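Local coordinates for protein lipolytic enzyme, g-d-s-l (Clostridium thermocellum, PDB 2W47) that binds a glycan together with a calcium ion, acting as a family 6 carbohydrate-binding module built as a beta-sandwich, at residues I6-D11 and G25-C30; I14-L19 and H35-G40; Y41-V46 and N107-A112; T65-M70 and D84-G89; I72-N77 and A101-G106. All coordinates share one frame; numbering follows the deposited sequence. Where two conformers were deposited one is given.

Contact 1 (I6-D11 and G25-C30); sequences IYQAED and GYTGSC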
# COMPACT_ATOMS: atom_id res chain seq x y z
N ILE A 6 -11.68 3.12 -0.47
CA ILE A 6 -10.46 3.28 -1.24
C ILE A 6 -9.73 4.55 -0.82
O ILE A 6 -10.31 5.64 -0.81
CB ILE A 6 -10.72 3.24 -2.77
CG1 ILE A 6 -11.13 1.83 -3.20
CG2 ILE A 6 -9.49 3.71 -3.53
CD1 ILE A 6 -11.44 1.67 -4.68
N TYR A 7 -8.48 4.37 -0.42
CA TYR A 7 -7.60 5.46 -0.04
C TYR A 7 -6.71 5.74 -1.24
O TYR A 7 -5.79 4.96 -1.54
CB TYR A 7 -6.80 5.09 1.21
CG TYR A 7 -7.70 5.01 2.42
CD1 TYR A 7 -7.93 6.13 3.21
CD2 TYR A 7 -8.39 3.84 2.72
CE1 TYR A 7 -8.79 6.07 4.30
CE2 TYR A 7 -9.25 3.77 3.81
CZ TYR A 7 -9.45 4.89 4.59
OH TYR A 7 -10.30 4.85 5.66
N GLN A 8 -7.01 6.81 -1.96
CA GLN A 8 -6.32 7.09 -3.21
C GLN A 8 -4.91 7.64 -2.99
O GLN A 8 -4.60 8.18 -1.94
CB GLN A 8 -7.13 8.05 -4.10
CG GLN A 8 -8.12 7.35 -5.04
CD GLN A 8 -7.42 6.56 -6.12
OE1 GLN A 8 -6.22 6.73 -6.35
NE2 GLN A 8 -8.16 5.68 -6.81
N ALA A 9 -4.08 7.49 -4.02
CA ALA A 9 -2.68 7.94 -3.96
C ALA A 9 -2.56 9.40 -3.50
O ALA A 9 -1.71 9.72 -2.65
CB ALA A 9 -2.02 7.77 -5.33
N GLU A 10 -3.43 10.26 -4.03
CA GLU A 10 -3.33 11.70 -3.75
C GLU A 10 -3.61 12.04 -2.28
O GLU A 10 -3.27 13.14 -1.82
CB GLU A 10 -4.27 12.51 -4.68
CG GLU A 10 -5.77 12.34 -4.34
CD GLU A 10 -6.77 12.74 -5.43
OE1 GLU A 10 -7.91 12.23 -5.36
OE2 GLU A 10 -6.45 13.53 -6.34
N ASP A 11 -4.22 11.12 -1.55
CA ASP A 11 -4.57 11.37 -0.15
C ASP A 11 -3.54 10.83 0.85
O ASP A 11 -3.67 11.02 2.06
CB ASP A 11 -5.97 10.88 0.15
CG ASP A 11 -7.03 11.74 -0.55
OD1 ASP A 11 -6.91 12.99 -0.53
OD2 ASP A 11 -7.96 11.17 -1.13
N GLY A 25 -3.48 2.60 -16.59
CA GLY A 25 -4.14 1.55 -15.83
C GLY A 25 -4.40 1.88 -14.38
O GLY A 25 -5.10 1.14 -13.69
N TYR A 26 -3.85 3.01 -13.91
CA TYR A 26 -4.14 3.48 -12.57
C TYR A 26 -5.59 3.97 -12.52
O TYR A 26 -6.25 4.13 -13.56
CB TYR A 26 -3.17 4.60 -12.14
CG TYR A 26 -3.28 5.86 -12.97
CD1 TYR A 26 -4.16 6.88 -12.61
CD2 TYR A 26 -2.52 6.03 -14.11
CE1 TYR A 26 -4.27 8.03 -13.37
CE2 TYR A 26 -2.62 7.18 -14.88
CZ TYR A 26 -3.49 8.18 -14.50
OH TYR A 26 -3.58 9.31 -15.29
N THR A 27 -6.08 4.19 -11.31
CA THR A 27 -7.43 4.71 -11.09
C THR A 27 -7.34 6.04 -10.36
O THR A 27 -6.32 6.38 -9.76
CB THR A 27 -8.30 3.72 -10.28
OG1 THR A 27 -7.72 3.49 -8.99
CG2 THR A 27 -8.47 2.40 -11.03
N GLY A 28 -8.43 6.80 -10.39
CA GLY A 28 -8.41 8.15 -9.83
C GLY A 28 -7.42 9.03 -10.57
O GLY A 28 -7.15 8.83 -11.75
N SER A 29 -6.84 9.98 -9.84
CA SER A 29 -6.07 11.04 -10.48
C SER A 29 -4.62 10.67 -10.80
O SER A 29 -4.01 11.28 -11.68
CB SER A 29 -6.09 12.28 -9.60
OG SER A 29 -5.53 12.01 -8.33
N CYS A 30 -4.07 9.69 -10.08
CA CYS A 30 -2.64 9.40 -10.18
C CYS A 30 -2.31 8.17 -9.35
O CYS A 30 -3.18 7.55 -8.75
CB CYS A 30 -1.83 10.61 -9.69
SG CYS A 30 -2.16 11.08 -7.96
O HOH W 1 -4.95 9.56 -6.47
O HOH W 2 -5.55 8.35 -8.24
O HOH W 3 -7.99 10.09 -7.15
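A9 and C30 form the tight part of this contact, where edge strand 5-8 of the beta-sandwich runs into a short 3-10 segment and meets the loop between strands 17-20 and 31-34. The methyl CB of A9 rests on the backbone of C30, 3.6 Å from C30 O, and also faces C30 SG at 4.2 Å. E10 CB approaches the same sulfur, and L19 of strand 17-20 packs against both A9 and C30. One residue back, at the end of the strand, Q8 bends at its second torsion and crosses T27 at about a right angle. Its NE2 donates to T27 OG1 at 3.1 Å, with the acceptor in the amide plane and an N-H...O angle of 154°. T27 OG1 also bonds D124 of strand 122-130. The other end of the amide, Q8 OE1, turns back to accept from A9 N at 3.3 Å, so both ends of the group are held. The remaining side is wet. One water bridges Q8 OE1, E10 N and S29 OG, and another runs from S29 N to E10 OE1. With CG set between backbone N and carbonyl carbon (chi1 71°) and the chain extended beyond it, E10 carries its carboxylate over to exposed S29. There S29 OG donates to E10 OE2 at 2.7 Å, from 74° out of the carboxylate plane.

Contact 2 (I14-L19 and H35-G40); sequences IYNAIL and HNEVGG. With CA (calcium ion), chain C; AQA (4-deoxy-beta-L-threo-hex-4-enopyranuronic acid), chain B.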
# COMPACT_ATOMS: atom_id res chain seq x y z
N ILE A 14 3.42 11.14 1.52
CA ILE A 14 4.49 10.39 0.86
C ILE A 14 5.84 11.01 1.15
O ILE A 14 5.96 12.23 1.34
CB ILE A 14 4.22 10.21 -0.67
CG1 ILE A 14 4.32 11.55 -1.41
CG2 ILE A 14 2.87 9.52 -0.89
CD1 ILE A 14 4.02 11.44 -2.91
N TYR A 15 6.86 10.16 1.17
CA TYR A 15 8.22 10.58 1.47
C TYR A 15 9.15 9.88 0.50
O TYR A 15 9.09 8.66 0.36
CB TYR A 15 8.59 10.20 2.90
CG TYR A 15 10.06 10.33 3.21
CD1 TYR A 15 10.64 11.58 3.42
CD2 TYR A 15 10.87 9.20 3.31
CE1 TYR A 15 11.99 11.70 3.71
CE2 TYR A 15 12.23 9.32 3.59
CZ TYR A 15 12.78 10.57 3.79
OH TYR A 15 14.13 10.67 4.07
N ASN A 16 10.01 10.63 -0.17
CA ASN A 16 10.89 10.06 -1.19
C ASN A 16 10.12 9.19 -2.19
O ASN A 16 10.48 8.05 -2.50
CB ASN A 16 12.08 9.34 -0.55
CG ASN A 16 13.15 10.30 -0.10
OD1 ASN A 16 13.16 11.46 -0.52
ND2 ASN A 16 14.05 9.84 0.75
N ALA A 17 9.02 9.78 -2.65
CA ALA A 17 8.12 9.19 -3.61
C ALA A 17 7.38 10.37 -4.24
O ALA A 17 7.35 11.46 -3.65
CB ALA A 17 7.15 8.26 -2.91
N ILE A 18 6.82 10.16 -5.42
CA ILE A 18 6.05 11.20 -6.12
C ILE A 18 4.69 10.67 -6.54
O ILE A 18 4.45 9.46 -6.51
CB ILE A 18 6.81 11.73 -7.37
CG1 ILE A 18 6.90 10.65 -8.47
CG2 ILE A 18 8.18 12.27 -6.96
CD1 ILE A 18 7.51 11.11 -9.80
N LEU A 19 3.81 11.59 -6.93
CA LEU A 19 2.56 11.25 -7.59
C LEU A 19 2.79 11.46 -9.08
O LEU A 19 3.28 12.51 -9.50
CB LEU A 19 1.43 12.18 -7.12
CG LEU A 19 1.11 12.14 -5.63
CD1 LEU A 19 -0.01 13.10 -5.28
CD2 LEU A 19 0.76 10.71 -5.19
N HIS A 35 10.78 6.87 -5.08
CA HIS A 35 12.18 7.04 -5.51
C HIS A 35 12.84 5.67 -5.52
O HIS A 35 12.54 4.81 -4.68
CB HIS A 35 12.94 7.93 -4.53
CG HIS A 35 12.57 9.38 -4.60
ND1 HIS A 35 11.56 9.87 -5.40
CD2 HIS A 35 13.07 10.45 -3.93
CE1 HIS A 35 11.47 11.18 -5.24
NE2 HIS A 35 12.37 11.55 -4.34
N ASN A 36 13.76 5.46 -6.46
CA ASN A 36 14.47 4.20 -6.52
C ASN A 36 15.63 4.18 -5.54
O ASN A 36 16.81 4.36 -5.89
CB ASN A 36 14.82 3.85 -7.97
CG ASN A 36 13.57 3.49 -8.79
OD1 ASN A 36 12.50 4.08 -8.61
ND2 ASN A 36 13.70 2.51 -9.66
N GLU A 37 15.26 4.02 -4.28
CA GLU A 37 16.18 4.02 -3.16
C GLU A 37 15.52 3.37 -1.95
O GLU A 37 14.29 3.19 -1.91
CB GLU A 37 16.62 5.45 -2.82
CG GLU A 37 15.51 6.35 -2.30
CD GLU A 37 15.95 7.79 -2.10
OE1 GLU A 37 16.36 8.43 -3.08
OE2 GLU A 37 15.89 8.26 -0.95
N VAL A 38 16.33 3.00 -0.96
CA VAL A 38 15.81 2.47 0.29
C VAL A 38 15.03 3.56 1.03
O VAL A 38 15.44 4.73 1.05
CB VAL A 38 16.96 1.96 1.21
CG1 VAL A 38 16.46 1.57 2.60
CG2 VAL A 38 17.67 0.78 0.56
N GLY A 39 13.89 3.20 1.62
CA GLY A 39 13.30 4.04 2.65
C GLY A 39 12.19 5.00 2.28
O GLY A 39 11.63 5.64 3.17
N GLY A 40 11.86 5.12 1.00
CA GLY A 40 10.67 5.89 0.64
C GLY A 40 9.45 5.27 1.27
O GLY A 40 9.43 4.06 1.58
CA CA C . 9.93 3.95 -8.48
O6A AQA B . 11.56 1.61 -11.57
C6 AQA B . 10.51 2.28 -11.36
O6B AQA B . 10.07 2.50 -10.21
C5 AQA B . 9.84 2.76 -12.41
O5 AQA B . 10.37 2.45 -13.73
C4 AQA B . 8.70 3.48 -12.25
C3 AQA B . 8.08 4.21 -13.42
O3 AQA B . 6.68 4.44 -13.22
C2 AQA B . 8.30 3.35 -14.66
O2 AQA B . 7.76 3.98 -15.83
C1 AQA B . 9.79 3.10 -14.87
O HOH W 4 14.60 7.31 1.50
O HOH W 5 11.12 5.14 -10.13
O HOH W 6 10.72 2.49 -6.85
O HOH W 7 7.77 2.97 -7.51
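N16 and H35 join the bend between strands 13-15 and 17-20 to a loop whose inverse gamma turn, centred on N36, carries part of the calcium and glycan site of this family 6 module. By hydrogen bonding, H35 N donates to N16 O at 2.9 Å, arriving 35° above the carbonyl plane. N16 ND2 donates to a water that in turn donates to V38 O; E37 OE2 lies near ND2, but at a poor angle for a bond. By packing, the imidazole of H35 covers the N16 backbone with one face, N16 C sitting 3.4 Å above the centre of the ring, while I18 CG2 meets the ring edge 3.9 Å from H35 CE1. The Y15 ring edge, in turn, meets G39 O in plane. By metal binding, N36 OD1 holds the calcium ion at 2.6 Å, alongside N33, Y34, three waters and carboxylate oxygen O6B of AQA. N36 ND2 grips the other carboxylate oxygen, AQA O6A, at 3.0 Å in a nearly straight bond of 170°.

Contact 3 (Y41-V46 and N107-A112); sequences YIEWNV and NNVIRA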
# COMPACT_ATOMS: atom_id res chain seq x y z
N TYR A 41 8.41 6.06 1.48
CA TYR A 41 7.19 5.50 2.03
C TYR A 41 5.93 6.20 1.61
O TYR A 41 5.96 7.35 1.17
CB TYR A 41 7.23 5.39 3.57
CG TYR A 41 7.27 6.69 4.36
CD1 TYR A 41 6.12 7.46 4.55
CD2 TYR A 41 8.45 7.10 4.98
CE1 TYR A 41 6.17 8.65 5.31
CE2 TYR A 41 8.50 8.26 5.74
CZ TYR A 41 7.36 9.03 5.90
OH TYR A 41 7.45 10.19 6.65
N ILE A 42 4.82 5.49 1.75
CA ILE A 42 3.48 6.04 1.59
C ILE A 42 2.71 5.74 2.87
O ILE A 42 2.80 4.63 3.42
CB ILE A 42 2.74 5.45 0.36
CG1 ILE A 42 2.46 3.96 0.55
CG2 ILE A 42 3.52 5.74 -0.91
CD1 ILE A 42 1.89 3.26 -0.68
N GLU A 43 1.97 6.73 3.35
CA GLU A 43 1.25 6.61 4.60
C GLU A 43 -0.16 7.13 4.44
O GLU A 43 -0.36 8.21 3.89
CB GLU A 43 1.98 7.40 5.68
CG GLU A 43 1.35 7.34 7.04
CD GLU A 43 2.23 8.01 8.06
OE1 GLU A 43 3.21 7.38 8.50
OE2 GLU A 43 1.93 9.17 8.44
N TRP A 44 -1.13 6.37 4.94
CA TRP A 44 -2.50 6.83 4.96
C TRP A 44 -3.05 6.84 6.37
O TRP A 44 -2.70 5.99 7.20
CB TRP A 44 -3.39 5.92 4.12
CG TRP A 44 -3.34 6.11 2.64
CD1 TRP A 44 -4.00 7.07 1.91
CD2 TRP A 44 -2.67 5.28 1.70
NE1 TRP A 44 -3.76 6.88 0.57
CE2 TRP A 44 -2.95 5.79 0.41
CE3 TRP A 44 -1.85 4.15 1.82
CZ2 TRP A 44 -2.44 5.22 -0.74
CZ3 TRP A 44 -1.35 3.58 0.66
CH2 TRP A 44 -1.64 4.12 -0.60
N ASN A 45 -3.94 7.80 6.62
CA ASN A 45 -4.75 7.82 7.82
C ASN A 45 -6.05 7.08 7.54
O ASN A 45 -6.93 7.57 6.83
CB ASN A 45 -5.00 9.26 8.25
CG ASN A 45 -3.77 9.90 8.83
OD1 ASN A 45 -3.12 9.34 9.70
ND2 ASN A 45 -3.46 11.11 8.36
N VAL A 46 -6.14 5.86 8.07
CA VAL A 46 -7.23 4.95 7.74
C VAL A 46 -8.21 4.85 8.90
O VAL A 46 -7.82 4.60 10.03
CB VAL A 46 -6.65 3.55 7.38
CG1 VAL A 46 -7.76 2.50 7.20
CG2 VAL A 46 -5.85 3.64 6.10
N ASN A 107 -8.82 6.45 13.90
CA ASN A 107 -7.73 6.52 12.95
C ASN A 107 -6.63 5.52 13.23
O ASN A 107 -6.31 5.21 14.38
CB ASN A 107 -7.11 7.91 12.92
CG ASN A 107 -6.22 8.10 11.72
OD1 ASN A 107 -6.68 8.00 10.59
ND2 ASN A 107 -4.94 8.35 11.96
N ASN A 108 -6.06 5.02 12.13
CA ASN A 108 -4.92 4.13 12.15
C ASN A 108 -3.93 4.63 11.12
O ASN A 108 -4.29 4.90 9.98
CB ASN A 108 -5.35 2.70 11.82
CG ASN A 108 -6.31 2.14 12.84
OD1 ASN A 108 -5.90 1.44 13.76
ND2 ASN A 108 -7.59 2.47 12.68
N VAL A 109 -2.68 4.78 11.54
CA VAL A 109 -1.65 5.30 10.65
C VAL A 109 -0.98 4.11 9.95
O VAL A 109 -0.29 3.33 10.59
CB VAL A 109 -0.61 6.12 11.45
CG1 VAL A 109 0.39 6.75 10.50
CG2 VAL A 109 -1.29 7.21 12.30
N ILE A 110 -1.23 3.97 8.65
CA ILE A 110 -0.74 2.81 7.91
C ILE A 110 0.35 3.23 6.93
O ILE A 110 0.11 4.05 6.06
CB ILE A 110 -1.90 2.08 7.20
CG1 ILE A 110 -2.99 1.71 8.24
CG2 ILE A 110 -1.38 0.85 6.43
CD1 ILE A 110 -4.06 0.72 7.78
N ARG A 111 1.55 2.68 7.11
CA ARG A 111 2.70 3.05 6.30
C ARG A 111 3.32 1.83 5.61
O ARG A 111 3.47 0.76 6.22
CB ARG A 111 3.76 3.79 7.14
CG ARG A 111 4.96 4.28 6.32
CD ARG A 111 6.05 4.85 7.20
NE ARG A 111 5.61 6.06 7.88
CZ ARG A 111 6.44 6.86 8.54
NH1 ARG A 111 7.74 6.59 8.60
NH2 ARG A 111 5.95 7.95 9.14
N ALA A 112 3.69 2.02 4.35
CA ALA A 112 4.41 1.02 3.57
C ALA A 112 5.75 1.62 3.15
O ALA A 112 5.79 2.57 2.37
CB ALA A 112 3.60 0.61 2.35
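R111 lays its guanidinium flat on the ring of Y41, centres 3.6 Å apart and planes within 5°, a cation-pi stack that R111 CD extends with a CH-pi contact over the same ring. The bend at chi3 (-66°) brings the group over the ring. E43 fixes its rotation: R111 NE and NH2 both donate to E43 OE1, at 2.8 and 2.9 Å, side-on and in the guanidinium plane, one from the anti and one from the syn side. V109 CG1 presses on E43 CD at 3.3 Å. Farther along the same face, N107 ND2 donates to N45 OD1 at 3.1 Å from above the carbonyl plane. On the buried face, V46 CG2 meets I110 CD1 at 3.8 Å and I42 CG1 meets A112 CB. Behind these side chains, paired backbone bonds link I42 with A112, W44 with I110 and V46 with N108, setting the register; W44 NE1 reaches out to Q8 O. Alternating hydrogen-bonded and non-hydrogen-bonded pairs of this kind mark two adjacent antiparallel strands, here 41-48 and 106-114 in the five-stranded sheet of a beta-sandwich.

Contact 4 (T65-M70 and D84-G89); sequences TANRPM and DFVSTG. With AQA (4-deoxy-beta-L-threo-hex-4-enopyranuronic acid), chain B.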
# COMPACT_ATOMS: atom_id res chain seq x y z
N THR A 65 11.58 -7.50 -12.87
CA THR A 65 11.48 -8.91 -12.53
C THR A 65 11.61 -9.14 -11.01
O THR A 65 11.17 -10.17 -10.50
CB THR A 65 12.51 -9.75 -13.33
OG1 THR A 65 12.52 -11.11 -12.86
CG2 THR A 65 13.90 -9.14 -13.26
N ALA A 66 12.17 -8.17 -10.30
CA ALA A 66 12.52 -8.37 -8.90
C ALA A 66 11.44 -7.89 -7.94
O ALA A 66 10.83 -6.83 -8.14
CB ALA A 66 13.83 -7.69 -8.58
N ASN A 67 11.22 -8.69 -6.91
CA ASN A 67 10.33 -8.36 -5.81
C ASN A 67 10.75 -7.02 -5.20
O ASN A 67 11.94 -6.76 -5.01
CB ASN A 67 10.42 -9.47 -4.76
CG ASN A 67 9.44 -9.28 -3.61
OD1 ASN A 67 8.41 -8.64 -3.76
ND2 ASN A 67 9.77 -9.85 -2.46
N ARG A 68 9.76 -6.18 -4.89
CA ARG A 68 10.00 -4.90 -4.22
C ARG A 68 9.32 -4.93 -2.86
O ARG A 68 8.22 -4.40 -2.69
CB ARG A 68 9.47 -3.74 -5.07
CG ARG A 68 10.32 -3.51 -6.31
CD ARG A 68 9.92 -2.24 -7.04
NE ARG A 68 10.88 -1.89 -8.09
CZ ARG A 68 10.81 -0.77 -8.80
NH1 ARG A 68 9.82 0.10 -8.59
NH2 ARG A 68 11.73 -0.52 -9.73
N PRO A 69 9.98 -5.57 -1.88
CA PRO A 69 9.34 -5.79 -0.59
C PRO A 69 9.20 -4.49 0.21
O PRO A 69 10.00 -3.56 0.06
CB PRO A 69 10.28 -6.78 0.11
CG PRO A 69 11.62 -6.47 -0.48
CD PRO A 69 11.34 -6.14 -1.91
N MET A 70 8.16 -4.44 1.04
CA MET A 70 7.93 -3.27 1.89
C MET A 70 7.60 -3.67 3.30
O MET A 70 6.95 -4.69 3.55
CB MET A 70 6.83 -2.37 1.32
CG MET A 70 7.13 -1.89 -0.08
SD MET A 70 6.33 -0.32 -0.47
CE MET A 70 4.67 -0.87 -0.88
N ASP A 84 5.68 -8.86 0.29
CA ASP A 84 6.10 -8.99 -1.10
C ASP A 84 5.22 -8.22 -2.06
O ASP A 84 3.99 -8.20 -1.94
CB ASP A 84 6.12 -10.47 -1.51
CG ASP A 84 7.15 -11.27 -0.76
OD1 ASP A 84 8.18 -10.71 -0.34
OD2 ASP A 84 6.93 -12.49 -0.58
N PHE A 85 5.90 -7.59 -3.02
CA PHE A 85 5.27 -6.95 -4.16
C PHE A 85 6.00 -7.46 -5.38
O PHE A 85 6.92 -6.82 -5.91
CB PHE A 85 5.35 -5.43 -4.01
CG PHE A 85 4.49 -4.91 -2.89
CD1 PHE A 85 3.17 -4.54 -3.14
CD2 PHE A 85 4.98 -4.87 -1.58
CE1 PHE A 85 2.36 -4.08 -2.11
CE2 PHE A 85 4.17 -4.42 -0.55
CZ PHE A 85 2.86 -4.03 -0.82
N VAL A 86 5.59 -8.64 -5.82
CA VAL A 86 6.27 -9.36 -6.89
C VAL A 86 5.98 -8.72 -8.23
O VAL A 86 5.05 -7.91 -8.37
CB VAL A 86 5.93 -10.88 -6.90
CG1 VAL A 86 6.26 -11.52 -5.56
CG2 VAL A 86 4.45 -11.13 -7.25
N SER A 87 6.80 -9.07 -9.22
CA SER A 87 6.59 -8.57 -10.57
C SER A 87 5.15 -8.74 -11.03
O SER A 87 4.53 -9.78 -10.78
CB SER A 87 7.50 -9.29 -11.56
OG SER A 87 7.36 -8.71 -12.84
N THR A 88 4.64 -7.71 -11.69
CA THR A 88 3.35 -7.78 -12.36
C THR A 88 3.56 -7.90 -13.86
O THR A 88 2.59 -7.95 -14.62
CB THR A 88 2.48 -6.56 -12.05
OG1 THR A 88 3.14 -5.38 -12.54
CG2 THR A 88 2.24 -6.44 -10.54
N GLY A 89 4.82 -7.93 -14.28
CA GLY A 89 5.17 -8.13 -15.69
C GLY A 89 5.39 -6.88 -16.50
O GLY A 89 6.38 -6.74 -17.21
O6A AQA B . 11.56 1.61 -11.57
C6 AQA B . 10.51 2.28 -11.36
O6B AQA B . 10.07 2.50 -10.21
C5 AQA B . 9.84 2.76 -12.41
O5 AQA B . 10.37 2.45 -13.73
C4 AQA B . 8.70 3.48 -12.25
C3 AQA B . 8.08 4.21 -13.42
O3 AQA B . 6.68 4.44 -13.22
C2 AQA B . 8.30 3.35 -14.66
O2 AQA B . 7.76 3.98 -15.83
C1 AQA B . 9.79 3.10 -14.87
O HOH W 8 9.08 -10.61 -8.50
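R68 N donates to F85 O at 3.1 Å where two loop segments without regular structure pass in nearly opposite directions, 154° apart end to end. N67 reinforces this pairing with both ends of its amide, since a CG placed trans to the backbone N (chi1 -175°) sends it across. Its OD1 accepts from F85 N at 2.8 Å, the donor lying in the carbonyl plane. Its ND2 donates to D84 OD1, also at 2.8 Å, from well above the carboxylate plane; with OD1 and ND2 both bonded, the rotation of the amide is set. On the buried side, M70 bends at its last torsion to put CE over one face of the F85 ring, 3.6 Å from F85 CE2; with SD oblique to the ring, this is a Met-aromatic contact. R68 O, beside F85 CB, is buried without a polar partner. Toward T65 and S87, a water joins T65 O to S87 N; S87 OG closes an ST turn by accepting from G89 N and also bonds T64 O. R68 itself extends away to the glycan pocket, where NH1 donates to AQA O6B at 2.9 Å and NH2 to AQA O6A at 2.8 Å, while D118 forms a salt bridge with NH2. The paired loops lie where strand 70-74 begins, M70 bonding M83 of strand 77-83 through the backbone, and F85 reaches Y60 of strand 52-61 and A97 of strand 95-103.

Contact 5 (I72-N77 and A101-G106); sequences ITVNGN and ANLNQG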
# COMPACT_ATOMS: atom_id res chain seq x y z
N ILE A 72 5.50 -3.00 6.49
CA ILE A 72 4.18 -2.43 6.78
C ILE A 72 4.04 -2.19 8.26
O ILE A 72 4.22 -3.10 9.08
CB ILE A 72 3.04 -3.35 6.28
CG1 ILE A 72 3.32 -3.87 4.87
CG2 ILE A 72 1.69 -2.62 6.38
CD1 ILE A 72 3.54 -2.80 3.80
N THR A 73 3.68 -0.96 8.60
CA THR A 73 3.46 -0.58 9.98
C THR A 73 2.04 -0.04 10.18
O THR A 73 1.48 0.61 9.30
CB THR A 73 4.49 0.45 10.49
OG1 THR A 73 4.52 1.59 9.62
CG2 THR A 73 5.88 -0.15 10.57
N VAL A 74 1.47 -0.34 11.34
CA VAL A 74 0.20 0.23 11.77
C VAL A 74 0.48 0.94 13.07
O VAL A 74 0.88 0.33 14.06
CB VAL A 74 -0.89 -0.85 11.98
CG1 VAL A 74 -2.17 -0.24 12.57
CG2 VAL A 74 -1.19 -1.55 10.67
N ASN A 75 0.32 2.26 13.05
CA ASN A 75 0.63 3.09 14.21
C ASN A 75 2.09 2.89 14.67
O ASN A 75 2.42 2.97 15.86
CB ASN A 75 -0.39 2.83 15.34
CG ASN A 75 -1.82 2.93 14.84
OD1 ASN A 75 -2.65 2.04 15.05
ND2 ASN A 75 -2.11 4.01 14.15
N GLY A 76 2.97 2.63 13.70
CA GLY A 76 4.40 2.43 13.97
C GLY A 76 4.76 1.02 14.40
O GLY A 76 5.95 0.69 14.54
N ASN A 77 3.75 0.18 14.60
CA ASN A 77 3.99 -1.22 14.93
C ASN A 77 4.20 -2.02 13.66
O ASN A 77 3.40 -1.92 12.74
CB ASN A 77 2.80 -1.77 15.70
CG ASN A 77 2.57 -1.01 16.98
OD1 ASN A 77 1.73 -0.11 17.05
ND2 ASN A 77 3.37 -1.31 17.97
N ALA A 101 -4.96 -7.08 9.04
CA ALA A 101 -4.38 -6.45 10.22
C ALA A 101 -5.46 -6.00 11.17
O ALA A 101 -6.56 -5.65 10.75
CB ALA A 101 -3.52 -5.26 9.80
N ASN A 102 -5.12 -6.01 12.46
CA ASN A 102 -6.02 -5.48 13.47
C ASN A 102 -5.90 -3.97 13.52
O ASN A 102 -4.80 -3.43 13.62
CB ASN A 102 -5.73 -6.10 14.84
CG ASN A 102 -6.20 -7.54 14.94
OD1 ASN A 102 -5.57 -8.36 15.62
ND2 ASN A 102 -7.31 -7.86 14.28
N LEU A 103 -7.05 -3.30 13.43
CA LEU A 103 -7.12 -1.84 13.51
C LEU A 103 -7.93 -1.43 14.73
O LEU A 103 -8.80 -2.18 15.18
CB LEU A 103 -7.76 -1.25 12.25
CG LEU A 103 -7.12 -1.55 10.88
CD1 LEU A 103 -7.83 -0.75 9.80
CD2 LEU A 103 -5.62 -1.26 10.88
N ASN A 104 -7.64 -0.24 15.25
CA ASN A 104 -8.39 0.33 16.38
C ASN A 104 -9.51 1.22 15.87
O ASN A 104 -9.36 1.87 14.84
CB ASN A 104 -7.47 1.16 17.27
CG ASN A 104 -6.22 0.41 17.70
OD1 ASN A 104 -6.30 -0.64 18.34
ND2 ASN A 104 -5.06 0.96 17.37
N GLN A 105 -10.62 1.30 16.61
CA GLN A 105 -11.68 2.24 16.25
C GLN A 105 -11.09 3.64 16.12
O GLN A 105 -10.33 4.09 16.99
CB GLN A 105 -12.81 2.22 17.29
CG GLN A 105 -14.02 3.05 16.87
CD GLN A 105 -15.20 2.93 17.82
OE1 GLN A 105 -16.24 2.39 17.45
NE2 GLN A 105 -15.04 3.45 19.03
N GLY A 106 -11.45 4.31 15.04
CA GLY A 106 -10.92 5.64 14.75
C GLY A 106 -9.79 5.55 13.76
O GLY A 106 -9.78 4.70 12.87
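V74, first residue of the type I' beta turn V74-N77 that closes the hairpin of strands 70-74 and 77-83, faces A101 and L103 on strand 95-103 of the other sheet of the sandwich. The turn is closed by two backbone bonds, V74 N to N77 O and N77 N to V74 O, both 2.9 Å. The axes of the short strands 72-74 and 101-103 approach to 9.1 Å and their directions differ by 25°, a spacing too wide for backbone pairing and suited to side chains meeting between sheets. V74 CG1, trans to its backbone N (chi1 174°), touches L103 CD2 at 4.0 Å, with the two side chains crossing at about a right angle. V74 CG2 turns to A101 CB at a looser 4.5 Å. On the exposed side, the side chains of N75 and N104 cross at an angle, their amide planes 16° apart, while N104 N bonds N108 OD1. The V74 part of the contact has no polar component: methyls of V74, A101 and L103 meet by van der Waals packing between the sheets.

All five contacts belong to one two-sheet beta-sandwich. Contact 3 pairs two strands inside the five-stranded sheet; contact 2 borders it through strand 13-15, where Y15 O bonds Y41 N. Contact 5 adjoins it, with centres about 8 Å apart, through backbone bonds from T73 and N75 to strand 106-114, and it spans to the facing sheet. Contacts 1 and 2 come first along the chain, their segments alternating and meeting at L19. Contacts 4 and 5, also alternating, are nested within the loop that contact 3 closes, centres about 23 Å apart on opposite sides of the chain's centre. Contacts 2 and 4, centres about 16 Å apart, converge through N36 and R68 on the same bound uronic acid.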